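Local coordinates for protein probable adenylyl-sulfate kinase (Aeropyrum pernix, PDB 2YVU) that probably phosphorylates adenosine 5'-phosphosulfate with ATP to make activated sulfate, 3'-phosphoadenylyl sulfate, on the route from sulfate to sulfite, at residues Glu58-Gly61 with Glu65-Leu68; Gln38-Arg43 with Tyr176-Val181; Gln98-Val103 with Glu154-Pro159; Trp76-Leu81 with Val86-Ser91. One frame throughout, in Å; residues are numbered along the deposited sequence.

Overall arrangement
Three contacts lie around the central parallel sheet of this P-loop kinase, with contact 1 at its periphery. Contact 4 packs the end of helix 64-82 on strand 87-91; contact 2 touches it where Arg43 O meets Ile87 N at 3.0 Å, a probable hydrogen bond. Contact 1 uses the start of the same helix and reaches contact 3 through Leu68 packing on Met102. Contact 3 lies nearest the presumed active site: the nearest side-chain atoms of Arg100 and Ser94, the likely phosphoserine, are about 4 Å apart, and Pro156 lies about 7 Å from Gly20 of the presumed ATP-binding loop. Contacts 1 and 2 fall on opposite sides of the chain's centre, their centres 31 Å apart.

Contact 1. Residues Glu58-Gly61 with Glu65-Leu68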
loop_
_atom_site.group_PDB
_atom_site.type_symbol
_atom_site.label_atom_id
_atom_site.label_comp_id
_atom_site.label_asym_id
_atom_site.label_seq_id
_atom_site.Cartn_x
_atom_site.Cartn_y
_atom_site.Cartn_z
ATOM N N GLU A 58 -3.619 -1.783 -10.431
ATOM C CA GLU A 58 -3.652 -2.548 -11.678
ATOM C C GLU A 58 -4.765 -2.369 -12.710
ATOM O O GLU A 58 -4.519 -2.562 -13.902
ATOM C CB GLU A 58 -3.543 -4.043 -11.376
ATOM C CG GLU A 58 -3.405 -4.895 -12.632
ATOM C CD GLU A 58 -3.196 -6.363 -12.324
ATOM O OE1 GLU A 58 -2.313 -6.975 -12.964
ATOM O OE2 GLU A 58 -3.910 -6.906 -11.450
ATOM N N GLY A 59 -5.979 -2.022 -12.305
ATOM C CA GLY A 59 -7.014 -1.898 -13.325
ATOM C C GLY A 59 -7.719 -0.562 -13.444
ATOM O O GLY A 59 -8.935 -0.504 -13.634
ATOM N N ALA A 60 -6.964 0.523 -13.350
ATOM C CA ALA A 60 -7.570 1.843 -13.433
ATOM C C ALA A 60 -7.479 2.449 -14.827
ATOM O O ALA A 60 -6.576 2.133 -15.610
ATOM C CB ALA A 60 -6.913 2.780 -12.413
ATOM N N GLY A 61 -8.435 3.316 -15.138
ATOM C CA GLY A 61 -8.418 3.985 -16.421
ATOM C C GLY A 61 -7.424 5.114 -16.244
ATOM O O GLY A 61 -6.528 5.017 -15.394
ATOM N N GLU A 65 -10.037 11.738 -12.478
ATOM C CA GLU A 65 -10.538 11.276 -11.187
ATOM C C GLU A 65 -9.942 9.909 -10.847
ATOM O O GLU A 65 -9.767 9.569 -9.683
ATOM C CB GLU A 65 -12.074 11.187 -11.178
ATOM C CG GLU A 65 -12.750 11.351 -12.533
ATOM C CD GLU A 65 -12.925 12.808 -12.938
ATOM O OE1 GLU A 65 -13.524 13.574 -12.152
ATOM O OE2 GLU A 65 -12.472 13.183 -14.040
ATOM N N GLU A 66 -9.628 9.137 -11.881
ATOM C CA GLU A 66 -9.046 7.808 -11.714
ATOM C C GLU A 66 -7.614 7.964 -11.186
ATOM O O GLU A 66 -7.199 7.264 -10.268
ATOM C CB GLU A 66 -9.028 7.089 -13.066
ATOM C CG GLU A 66 -8.769 5.595 -12.995
ATOM C CD GLU A 66 -10.049 4.781 -13.002
ATOM O OE1 GLU A 66 -10.801 4.866 -14.001
ATOM O OE2 GLU A 66 -10.299 4.057 -12.012
ATOM N N ARG A 67 -6.872 8.898 -11.774
ATOM C CA ARG A 67 -5.501 9.170 -11.364
ATOM C C ARG A 67 -5.451 9.632 -9.907
ATOM O O ARG A 67 -4.549 9.255 -9.163
ATOM C CB ARG A 67 -4.880 10.242 -12.266
ATOM C CG ARG A 67 -4.617 9.775 -13.678
ATOM C CD ARG A 67 -4.037 10.898 -14.537
ATOM N NE ARG A 67 -3.828 10.472 -15.922
ATOM C CZ ARG A 67 -2.837 9.682 -16.333
ATOM N NH1 ARG A 67 -1.942 9.222 -15.469
ATOM N NH2 ARG A 67 -2.741 9.350 -17.615
ATOM N N LEU A 68 -6.419 10.455 -9.517
ATOM C CA LEU A 68 -6.502 10.962 -8.152
ATOM C C LEU A 68 -6.705 9.821 -7.168
ATOM O O LEU A 68 -6.018 9.742 -6.144
ATOM C CB LEU A 68 -7.669 11.945 -8.003
ATOM C CG LEU A 68 -7.383 13.446 -7.954
ATOM C CD1 LEU A 68 -8.694 14.190 -7.690
ATOM C CD2 LEU A 68 -6.367 13.757 -6.857
#
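Glu66 carries this small surface contact, laying its bent side chain against the backbone and methyl of Ala60-Gly61. Its CG comes to 3.4 Å from Ala60 CB, an aliphatic touch, and OE2 lies almost as near to the same methyl, at 3.6 Å. The rest of the acid lies alongside Gly61, where Glu66 OE1 is 3.0 Å from Gly61 N. The torsions explain the pose. With chi1 at -166°, CG stands anti to the helix backbone N, and a bend at chi2 of 96° then turns the carboxylate along the loop. Gly61 leaves room for this: a beta carbon on it would sit only 3.0 Å from Glu66 OE1. The segment 58-61 belongs to the loop that leads from helix 49-53 into helix 64-82, and Glu66 stands in the first turn of the latter, so the acid folds back on the chain just ahead of its own helix. This is a local loop-to-helix contact at the start of helix 64-82 in the P-loop kinase fold, away from the nucleotide-binding loop and the presumed phosphoserine. The backbone N of Glu66 is hydrogen-bonded to Thr63 OG1, which ties the start of the helix to the residue ahead of it. Further out, Arg67 reaches back with NE for a weak hydrogen bond to Phe62 O, while Leu68 packs on helix 97-109 through Gln98, Ala99 and Met102. Earlier in the loop, Glu58 OE2 makes a salt bridge to Lys72 of the second subunit.

Contact 2. Residues Gln38-Arg43 with Tyr176-Val181; sequences QKEGYR and YLYSLV
Glu40 and Tyr178 reach for each other from opposite directions and meet through their polar ends. The phenol OH donates a hydrogen bond to Glu40 OE2, modelled at 2.3 Å; that is very short, and the exact length is doubtful. OE2 lies at the edge of the Tyr178 ring and in its plane, near CE2, while the carboxylate is turned 72° from the ring. Glu40 OE1 is 3.3 Å from the same OH at a poor angle, and is used instead in a salt bridge to Lys182, so the two oxygens of one acid serve two partners on helix 170-184. Each side chain is set by its first torsion. Glu40 has CG anti to its carbonyl carbon (chi1 -69°) and stays extended beyond it, which carries the carboxylate toward helix 170-184. In Tyr178, CG is anti to the backbone N (chi1 169°), a pose that swings the phenol toward the loop and lets the ring rest on Leu33 and Leu36 of helix 26-39. The backbones themselves stay well apart, 11.8 Å between Glu40 CA and Tyr178 CA. Glu40 is placed by the turn it sits in: Gly41, with positive phi, ends helix 26-39 in a Schellman motif. The contact thus ties the C-terminal end of helix 26-39, which starts in the P-loop, to the C-terminal helix, its neighbour on one face of the parallel sheet of a P-loop kinase fold.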
loop_
_atom_site.group_PDB
_atom_site.type_symbol
_atom_site.label_atom_id
_atom_site.label_comp_id
_atom_site.label_asym_id
_atom_site.label_seq_id
_atom_site.Cartn_x
_atom_site.Cartn_y
_atom_site.Cartn_z
ATOM N N GLN A 38 19.944 1.997 1.107
ATOM C CA GLN A 38 19.862 0.601 1.505
ATOM C C GLN A 38 21.264 0.130 1.875
ATOM O O GLN A 38 21.467 -0.436 2.947
ATOM C CB GLN A 38 19.264 -0.252 0.379
ATOM C CG GLN A 38 17.772 0.021 0.163
ATOM C CD GLN A 38 17.164 -0.766 -1.001
ATOM O OE1 GLN A 38 17.852 -1.109 -1.963
ATOM N NE2 GLN A 38 15.861 -1.029 -0.924
ATOM N N LYS A 39 22.240 0.388 1.008
ATOM C CA LYS A 39 23.611 -0.019 1.308
ATOM C C LYS A 39 24.068 0.528 2.659
ATOM O O LYS A 39 24.946 -0.040 3.294
ATOM C CB LYS A 39 24.553 0.413 0.186
ATOM C CG LYS A 39 24.455 -0.489 -1.039
ATOM C CD LYS A 39 25.272 0.058 -2.205
ATOM C CE LYS A 39 25.259 -0.887 -3.407
ATOM N NZ LYS A 39 26.067 -0.348 -4.554
ATOM N N GLU A 40 23.461 1.620 3.113
ATOM C CA GLU A 40 23.809 2.182 4.417
ATOM C C GLU A 40 22.976 1.525 5.509
ATOM O O GLU A 40 23.116 1.849 6.684
ATOM C CB GLU A 40 23.584 3.696 4.447
ATOM C CG GLU A 40 24.558 4.469 3.586
ATOM C CD GLU A 40 24.444 5.975 3.768
ATOM O OE1 GLU A 40 23.851 6.423 4.770
ATOM O OE2 GLU A 40 24.969 6.712 2.912
ATOM N N GLY A 41 22.088 0.622 5.107
ATOM C CA GLY A 41 21.265 -0.095 6.070
ATOM C C GLY A 41 19.880 0.426 6.410
ATOM O O GLY A 41 19.265 -0.053 7.352
ATOM N N TYR A 42 19.379 1.408 5.677
ATOM C CA TYR A 42 18.047 1.931 5.979
ATOM C C TYR A 42 17.006 1.073 5.278
ATOM O O TYR A 42 17.295 0.452 4.258
ATOM C CB TYR A 42 17.894 3.365 5.474
ATOM C CG TYR A 42 18.663 4.415 6.249
ATOM C CD1 TYR A 42 18.190 4.885 7.468
ATOM C CD2 TYR A 42 19.826 4.975 5.733
ATOM C CE1 TYR A 42 18.855 5.901 8.153
ATOM C CE2 TYR A 42 20.506 5.992 6.414
ATOM C CZ TYR A 42 20.009 6.452 7.623
ATOM O OH TYR A 42 20.624 7.490 8.297
ATOM N N ARG A 43 15.795 1.045 5.826
ATOM C CA ARG A 43 14.686 0.321 5.213
ATOM C C ARG A 43 14.193 1.313 4.179
ATOM O O ARG A 43 13.869 2.450 4.531
ATOM C CB ARG A 43 13.559 0.100 6.214
ATOM C CG ARG A 43 13.992 -0.454 7.553
ATOM C CD ARG A 43 13.842 -1.944 7.572
ATOM N NE ARG A 43 13.446 -2.407 8.898
ATOM C CZ ARG A 43 13.155 -3.672 9.184
ATOM N NH1 ARG A 43 13.219 -4.591 8.226
ATOM N NH2 ARG A 43 12.801 -4.014 10.420
ATOM N N TYR A 176 22.949 15.375 -4.566
ATOM C CA TYR A 176 22.322 16.566 -4.000
ATOM C C TYR A 176 21.076 16.175 -3.217
ATOM O O TYR A 176 20.824 16.720 -2.145
ATOM C CB TYR A 176 21.982 17.544 -5.135
ATOM C CG TYR A 176 21.572 18.959 -4.739
ATOM C CD1 TYR A 176 22.289 19.688 -3.782
ATOM C CD2 TYR A 176 20.507 19.594 -5.384
ATOM C CE1 TYR A 176 21.960 21.008 -3.484
ATOM C CE2 TYR A 176 20.162 20.920 -5.094
ATOM C CZ TYR A 176 20.896 21.621 -4.143
ATOM O OH TYR A 176 20.548 22.927 -3.856
ATOM N N LEU A 177 20.305 15.222 -3.749
ATOM C CA LEU A 177 19.065 14.750 -3.099
ATOM C C LEU A 177 19.407 13.971 -1.838
ATOM O O LEU A 177 18.724 14.062 -0.822
ATOM C CB LEU A 177 18.274 13.816 -4.043
ATOM C CG LEU A 177 16.726 13.780 -4.071
ATOM C CD1 LEU A 177 16.239 12.389 -4.472
ATOM C CD2 LEU A 177 16.134 14.176 -2.752
ATOM N N TYR A 178 20.466 13.177 -1.936
ATOM C CA TYR A 178 20.934 12.382 -0.815
ATOM C C TYR A 178 21.300 13.273 0.366
ATOM O O TYR A 178 21.035 12.912 1.502
ATOM C CB TYR A 178 22.140 11.538 -1.255
ATOM C CG TYR A 178 22.882 10.859 -0.114
ATOM C CD1 TYR A 178 23.773 11.576 0.690
ATOM C CD2 TYR A 178 22.701 9.498 0.153
ATOM C CE1 TYR A 178 24.463 10.963 1.724
ATOM C CE2 TYR A 178 23.392 8.869 1.196
ATOM C CZ TYR A 178 24.269 9.611 1.972
ATOM O OH TYR A 178 24.951 9.016 2.993
ATOM N N SER A 179 21.900 14.436 0.110
ATOM C CA SER A 179 22.281 15.341 1.207
ATOM C C SER A 179 21.062 15.891 1.938
ATOM O O SER A 179 21.079 16.017 3.165
ATOM C CB SER A 179 23.126 16.504 0.685
ATOM O OG SER A 179 24.382 16.051 0.210
ATOM N N LEU A 180 20.005 16.216 1.188
ATOM C CA LEU A 180 18.762 16.736 1.778
ATOM C C LEU A 180 18.141 15.611 2.624
ATOM O O LEU A 180 17.766 15.817 3.785
ATOM C CB LEU A 180 17.761 17.157 0.676
ATOM C CG LEU A 180 16.636 18.195 0.915
ATOM C CD1 LEU A 180 15.344 17.776 0.180
ATOM C CD2 LEU A 180 16.346 18.347 2.386
ATOM N N VAL A 181 18.041 14.418 2.044
ATOM C CA VAL A 181 17.463 13.284 2.766
ATOM C C VAL A 181 18.218 13.024 4.075
ATOM O O VAL A 181 17.612 12.900 5.137
ATOM C CB VAL A 181 17.498 11.989 1.906
ATOM C CG1 VAL A 181 17.252 10.774 2.783
ATOM C CG2 VAL A 181 16.408 12.057 0.813
#

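Contact 3. Residues Gln98-Val103 with Glu154-Pro159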
loop_
_atom_site.group_PDB
_atom_site.type_symbol
_atom_site.label_atom_id
_atom_site.label_comp_id
_atom_site.label_asym_id
_atom_site.label_seq_id
_atom_site.Cartn_x
_atom_site.Cartn_y
_atom_site.Cartn_z
ATOM N N GLN A 98 -2.683 20.467 -7.218
ATOM C CA GLN A 98 -3.743 20.093 -6.300
ATOM C C GLN A 98 -3.614 18.640 -5.901
ATOM O O GLN A 98 -3.721 18.293 -4.719
ATOM C CB GLN A 98 -5.108 20.336 -6.957
ATOM C CG GLN A 98 -6.334 19.892 -6.128
ATOM C CD GLN A 98 -6.613 18.383 -6.201
ATOM O OE1 GLN A 98 -6.550 17.773 -7.274
ATOM N NE2 GLN A 98 -6.945 17.785 -5.057
ATOM N N ALA A 99 -3.381 17.789 -6.894
ATOM C CA ALA A 99 -3.236 16.362 -6.650
ATOM C C ALA A 99 -2.049 16.106 -5.730
ATOM O O ALA A 99 -2.148 15.342 -4.779
ATOM C CB ALA A 99 -3.058 15.627 -7.982
ATOM N N ARG A 100 -0.928 16.757 -6.012
ATOM C CA ARG A 100 0.260 16.598 -5.190
ATOM C C ARG A 100 0.064 17.197 -3.784
ATOM O O ARG A 100 0.634 16.702 -2.815
ATOM C CB ARG A 100 1.479 17.236 -5.881
ATOM C CG ARG A 100 1.863 16.543 -7.198
ATOM C CD ARG A 100 3.299 16.861 -7.622
ATOM N NE ARG A 100 3.537 18.300 -7.683
ATOM C CZ ARG A 100 3.222 19.080 -8.712
ATOM N NH1 ARG A 100 2.652 18.569 -9.807
ATOM N NH2 ARG A 100 3.459 20.384 -8.636
ATOM N N ASN A 101 -0.747 18.248 -3.668
ATOM C CA ASN A 101 -1.010 18.856 -2.359
ATOM C C ASN A 101 -1.849 17.907 -1.503
ATOM O O ASN A 101 -1.673 17.820 -0.292
ATOM C CB ASN A 101 -1.733 20.200 -2.532
ATOM C CG ASN A 101 -0.850 21.248 -3.189
ATOM O OD1 ASN A 101 -1.302 22.358 -3.480
ATOM N ND2 ASN A 101 0.425 20.899 -3.429
ATOM N N MET A 102 -2.762 17.204 -2.150
ATOM C CA MET A 102 -3.609 16.217 -1.486
ATOM C C MET A 102 -2.724 15.052 -0.977
ATOM O O MET A 102 -2.926 14.527 0.117
ATOM C CB MET A 102 -4.658 15.727 -2.486
ATOM C CG MET A 102 -5.543 14.617 -1.994
ATOM S SD MET A 102 -4.788 13.005 -2.244
ATOM C CE MET A 102 -5.130 12.722 -4.010
ATOM N N VAL A 103 -1.727 14.660 -1.768
ATOM C CA VAL A 103 -0.822 13.586 -1.348
ATOM C C VAL A 103 -0.027 14.077 -0.132
ATOM O O VAL A 103 0.049 13.388 0.883
ATOM C CB VAL A 103 0.153 13.202 -2.466
ATOM C CG1 VAL A 103 1.228 12.268 -1.917
ATOM C CG2 VAL A 103 -0.608 12.515 -3.598
ATOM N N GLU A 154 2.253 21.090 -14.063
ATOM C CA GLU A 154 2.266 22.267 -13.201
ATOM C C GLU A 154 3.396 22.140 -12.190
ATOM O O GLU A 154 3.289 21.379 -11.218
ATOM C CB GLU A 154 0.919 22.382 -12.477
ATOM C CG GLU A 154 -0.247 22.136 -13.413
ATOM C CD GLU A 154 -1.581 22.402 -12.773
ATOM O OE1 GLU A 154 -1.818 21.890 -11.664
ATOM O OE2 GLU A 154 -2.398 23.112 -13.389
ATOM N N PRO A 155 4.488 22.892 -12.390
ATOM C CA PRO A 155 5.620 22.811 -11.461
ATOM C C PRO A 155 5.238 23.136 -10.024
ATOM O O PRO A 155 4.309 23.894 -9.787
ATOM C CB PRO A 155 6.611 23.829 -12.033
ATOM C CG PRO A 155 6.277 23.860 -13.477
ATOM C CD PRO A 155 4.772 23.842 -13.475
ATOM N N PRO A 156 5.943 22.546 -9.042
ATOM C CA PRO A 156 5.635 22.822 -7.634
ATOM C C PRO A 156 5.945 24.294 -7.338
ATOM O O PRO A 156 6.945 24.824 -7.829
ATOM C CB PRO A 156 6.585 21.886 -6.879
ATOM C CG PRO A 156 6.859 20.803 -7.857
ATOM C CD PRO A 156 6.997 21.529 -9.152
ATOM N N GLU A 157 5.084 24.945 -6.559
ATOM C CA GLU A 157 5.288 26.346 -6.184
ATOM C C GLU A 157 6.528 26.460 -5.296
ATOM O O GLU A 157 7.424 27.286 -5.532
ATOM C CB GLU A 157 4.087 26.866 -5.393
ATOM C CG GLU A 157 2.762 26.776 -6.111
ATOM C CD GLU A 157 2.680 27.710 -7.294
ATOM O OE1 GLU A 157 1.641 27.692 -7.986
ATOM O OE2 GLU A 157 3.652 28.460 -7.532
ATOM N N ASN A 158 6.565 25.625 -4.264
ATOM C CA ASN A 158 7.678 25.628 -3.333
ATOM C C ASN A 158 8.152 24.221 -3.021
ATOM O O ASN A 158 7.778 23.641 -2.009
ATOM C CB ASN A 158 7.274 26.340 -2.044
ATOM C CG ASN A 158 8.229 27.447 -1.683
ATOM O OD1 ASN A 158 9.273 27.214 -1.064
ATOM N ND2 ASN A 158 7.894 28.663 -2.098
ATOM N N PRO A 159 8.980 23.649 -3.908
ATOM C CA PRO A 159 9.512 22.296 -3.727
ATOM C C PRO A 159 10.601 22.287 -2.666
ATOM O O PRO A 159 11.189 23.311 -2.363
ATOM C CB PRO A 159 10.070 21.975 -5.095
ATOM C CG PRO A 159 10.629 23.296 -5.500
ATOM C CD PRO A 159 9.495 24.244 -5.151
#
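Arg100 points the end of its guanidinium at the backbone carbonyl of Glu154, gripping one oxygen with two nitrogens. The stronger bond runs from NH2 to Glu154 O, 2.8 Å long with an N-H...O angle of 150°; the donor arrives nearly along the C=O axis, and the oxygen lies only slightly tilted from the guanidinium plane. NH1 adds a weak bond to Glu154 O at 3.2 Å. The Pro156 ring crosses the arginine chain at about a right angle and sets its CG 3.5 Å from Arg100 NH2, an apolar neighbour beside the hydrogen-bonded end. A bend at chi3 (-54°) turns the guanidinium away from a straight path off the helix and onto the loop. The arginine's strongest polar partner lies on the sheet: NE forms a salt bridge with Glu116, and NH1 also bonds Ser94 O, the backbone of the presumed phosphoserine residue. The Glu154 carboxylate takes another course, its OE1 accepting a hydrogen bond from Lys97 N. A leucine in place of Arg100 would probably leave Glu154 O and the Glu116 carboxylate without their mate and loosen the hold on both the loop and the Ser94 backbone. Around this buried group, Trp17 and Thr19 of strand 14-19 touch the arginine, Glu116 and Tyr118 of strand 114-120 pack on Pro156, and Ala99, Met102 and Val103, also on helix 97-109, rest on helix 64-82.

Contact 4. Residues Trp76-Leu81 with Val86-Ser91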
loop_
_atom_site.group_PDB
_atom_site.type_symbol
_atom_site.label_atom_id
_atom_site.label_comp_id
_atom_site.label_asym_id
_atom_site.label_seq_id
_atom_site.Cartn_x
_atom_site.Cartn_y
_atom_site.Cartn_z
ATOM N N TRP A 76 -1.453 6.851 0.974
ATOM C CA TRP A 76 -1.716 6.082 2.174
ATOM C C TRP A 76 -0.714 4.973 2.403
ATOM O O TRP A 76 -0.292 4.749 3.541
ATOM C CB TRP A 76 -3.122 5.536 2.129
ATOM C CG TRP A 76 -4.057 6.521 2.747
ATOM C CD1 TRP A 76 -4.851 7.430 2.108
ATOM C CD2 TRP A 76 -4.252 6.726 4.148
ATOM N NE1 TRP A 76 -5.532 8.185 3.028
ATOM C CE2 TRP A 76 -5.185 7.772 4.289
ATOM C CE3 TRP A 76 -3.724 6.121 5.299
ATOM C CZ2 TRP A 76 -5.610 8.231 5.543
ATOM C CZ3 TRP A 76 -4.148 6.577 6.549
ATOM C CH2 TRP A 76 -5.084 7.622 6.657
ATOM N N ILE A 77 -0.326 4.298 1.318
ATOM C CA ILE A 77 0.645 3.213 1.384
ATOM C C ILE A 77 1.963 3.818 1.862
ATOM O O ILE A 77 2.658 3.246 2.693
ATOM C CB ILE A 77 0.849 2.572 0.003
ATOM C CG1 ILE A 77 -0.463 1.922 -0.463
ATOM C CG2 ILE A 77 2.013 1.595 0.041
ATOM C CD1 ILE A 77 -0.445 1.368 -1.920
ATOM N N ALA A 78 2.293 4.985 1.332
ATOM C CA ALA A 78 3.521 5.675 1.731
ATOM C C ALA A 78 3.461 6.075 3.209
ATOM O O ALA A 78 4.432 5.969 3.925
ATOM C CB ALA A 78 3.719 6.926 0.874
ATOM N N ARG A 79 2.305 6.543 3.653
ATOM C CA ARG A 79 2.145 6.961 5.036
ATOM C C ARG A 79 2.301 5.761 5.991
ATOM O O ARG A 79 2.991 5.842 7.017
ATOM C CB ARG A 79 0.778 7.644 5.183
ATOM C CG ARG A 79 0.283 7.844 6.607
ATOM C CD ARG A 79 -0.986 8.710 6.603
ATOM N NE ARG A 79 -1.653 8.783 7.904
ATOM C CZ ARG A 79 -2.691 9.579 8.172
ATOM N NH1 ARG A 79 -3.188 10.382 7.239
ATOM N NH2 ARG A 79 -3.249 9.563 9.373
ATOM N N LEU A 80 1.671 4.640 5.643
ATOM C CA LEU A 80 1.770 3.445 6.462
ATOM C C LEU A 80 3.215 2.962 6.547
ATOM O O LEU A 80 3.692 2.606 7.613
ATOM C CB LEU A 80 0.908 2.329 5.883
ATOM C CG LEU A 80 -0.453 2.039 6.521
ATOM C CD1 LEU A 80 -1.147 3.305 6.918
ATOM C CD2 LEU A 80 -1.290 1.241 5.512
ATOM N N LEU A 81 3.911 2.928 5.426
ATOM C CA LEU A 81 5.292 2.454 5.465
ATOM C C LEU A 81 6.155 3.412 6.289
ATOM O O LEU A 81 6.941 2.997 7.153
ATOM C CB LEU A 81 5.855 2.334 4.041
ATOM C CG LEU A 81 5.368 1.146 3.180
ATOM C CD1 LEU A 81 5.697 1.387 1.701
ATOM C CD2 LEU A 81 6.024 -0.144 3.656
ATOM N N VAL A 86 10.113 3.368 7.502
ATOM C CA VAL A 86 10.607 3.241 6.153
ATOM C C VAL A 86 10.778 4.555 5.399
ATOM O O VAL A 86 9.950 5.453 5.499
ATOM C CB VAL A 86 9.648 2.362 5.332
ATOM C CG1 VAL A 86 10.187 2.176 3.922
ATOM C CG2 VAL A 86 9.430 1.022 6.041
ATOM N N ILE A 87 11.856 4.649 4.633
ATOM C CA ILE A 87 12.105 5.810 3.792
ATOM C C ILE A 87 11.402 5.459 2.483
ATOM O O ILE A 87 11.807 4.523 1.789
ATOM C CB ILE A 87 13.621 6.010 3.542
ATOM C CG1 ILE A 87 14.316 6.418 4.860
ATOM C CG2 ILE A 87 13.830 7.085 2.456
ATOM C CD1 ILE A 87 15.846 6.551 4.754
ATOM N N VAL A 88 10.343 6.193 2.155
ATOM C CA VAL A 88 9.580 5.888 0.950
ATOM C C VAL A 88 9.898 6.842 -0.167
ATOM O O VAL A 88 9.620 8.034 -0.061
ATOM C CB VAL A 88 8.091 5.970 1.218
ATOM C CG1 VAL A 88 7.291 5.360 0.014
ATOM C CG2 VAL A 88 7.783 5.254 2.526
ATOM N N ILE A 89 10.504 6.326 -1.226
ATOM C CA ILE A 89 10.845 7.174 -2.365
ATOM C C ILE A 89 9.801 6.946 -3.454
ATOM O O ILE A 89 9.626 5.824 -3.957
ATOM C CB ILE A 89 12.270 6.856 -2.864
ATOM C CG1 ILE A 89 13.268 7.076 -1.711
ATOM C CG2 ILE A 89 12.642 7.766 -4.038
ATOM C CD1 ILE A 89 14.614 6.367 -1.923
ATOM N N CYS A 90 9.083 8.010 -3.803
ATOM C CA CYS A 90 8.022 7.904 -4.798
ATOM C C CYS A 90 8.304 8.599 -6.124
ATOM O O CYS A 90 8.778 9.732 -6.152
ATOM C CB CYS A 90 6.714 8.467 -4.233
ATOM S SG CYS A 90 6.081 7.643 -2.805
ATOM N N SER A 91 7.978 7.918 -7.217
ATOM C CA SER A 91 8.166 8.466 -8.554
ATOM C C SER A 91 6.903 8.208 -9.348
ATOM O O SER A 91 6.687 7.105 -9.871
ATOM C CB SER A 91 9.331 7.796 -9.275
ATOM O OG SER A 91 9.409 8.342 -10.577
#
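Val88 stands at the apolar centre, with a methyl for each of two helix residues. Its CG1, anti to the backbone N (chi1 -168°), lies 4.0 Å from Ala78 CB, and its CG2 comes to 3.8 Å from Leu81 CB. With both of these methyls gone, as in an alanine here, a gap is likely to open beside Ala78 and Leu81. At one end, Cys90 SG brushes Ala78 CB at 4.4 Å; at the other, Val86 CB sits 4.0 Å from Leu81 CB. The small Ala78 is consistent with the close approach of helix and strand, their axes 8.3 Å apart with 158° between their N-to-C directions, nearly antiparallel. Beyond the apolar core is a polar edge: Val86 N gives a hydrogen bond of 3.2 Å to Leu81 O, from above the carbonyl plane, closing the short turn between the two elements. Leu81 also packs on Leu81 of the second subunit, so the helix end adjoins the dimer interface. Ile87 points away from helix 64-82, and Ile89 packs on helix 26-39. Helix 64-82 is part of the crossover that joins strand 44-48 to its parallel neighbour 87-91, a beta-alpha-beta unit in the layered alpha/beta build of P-loop kinases.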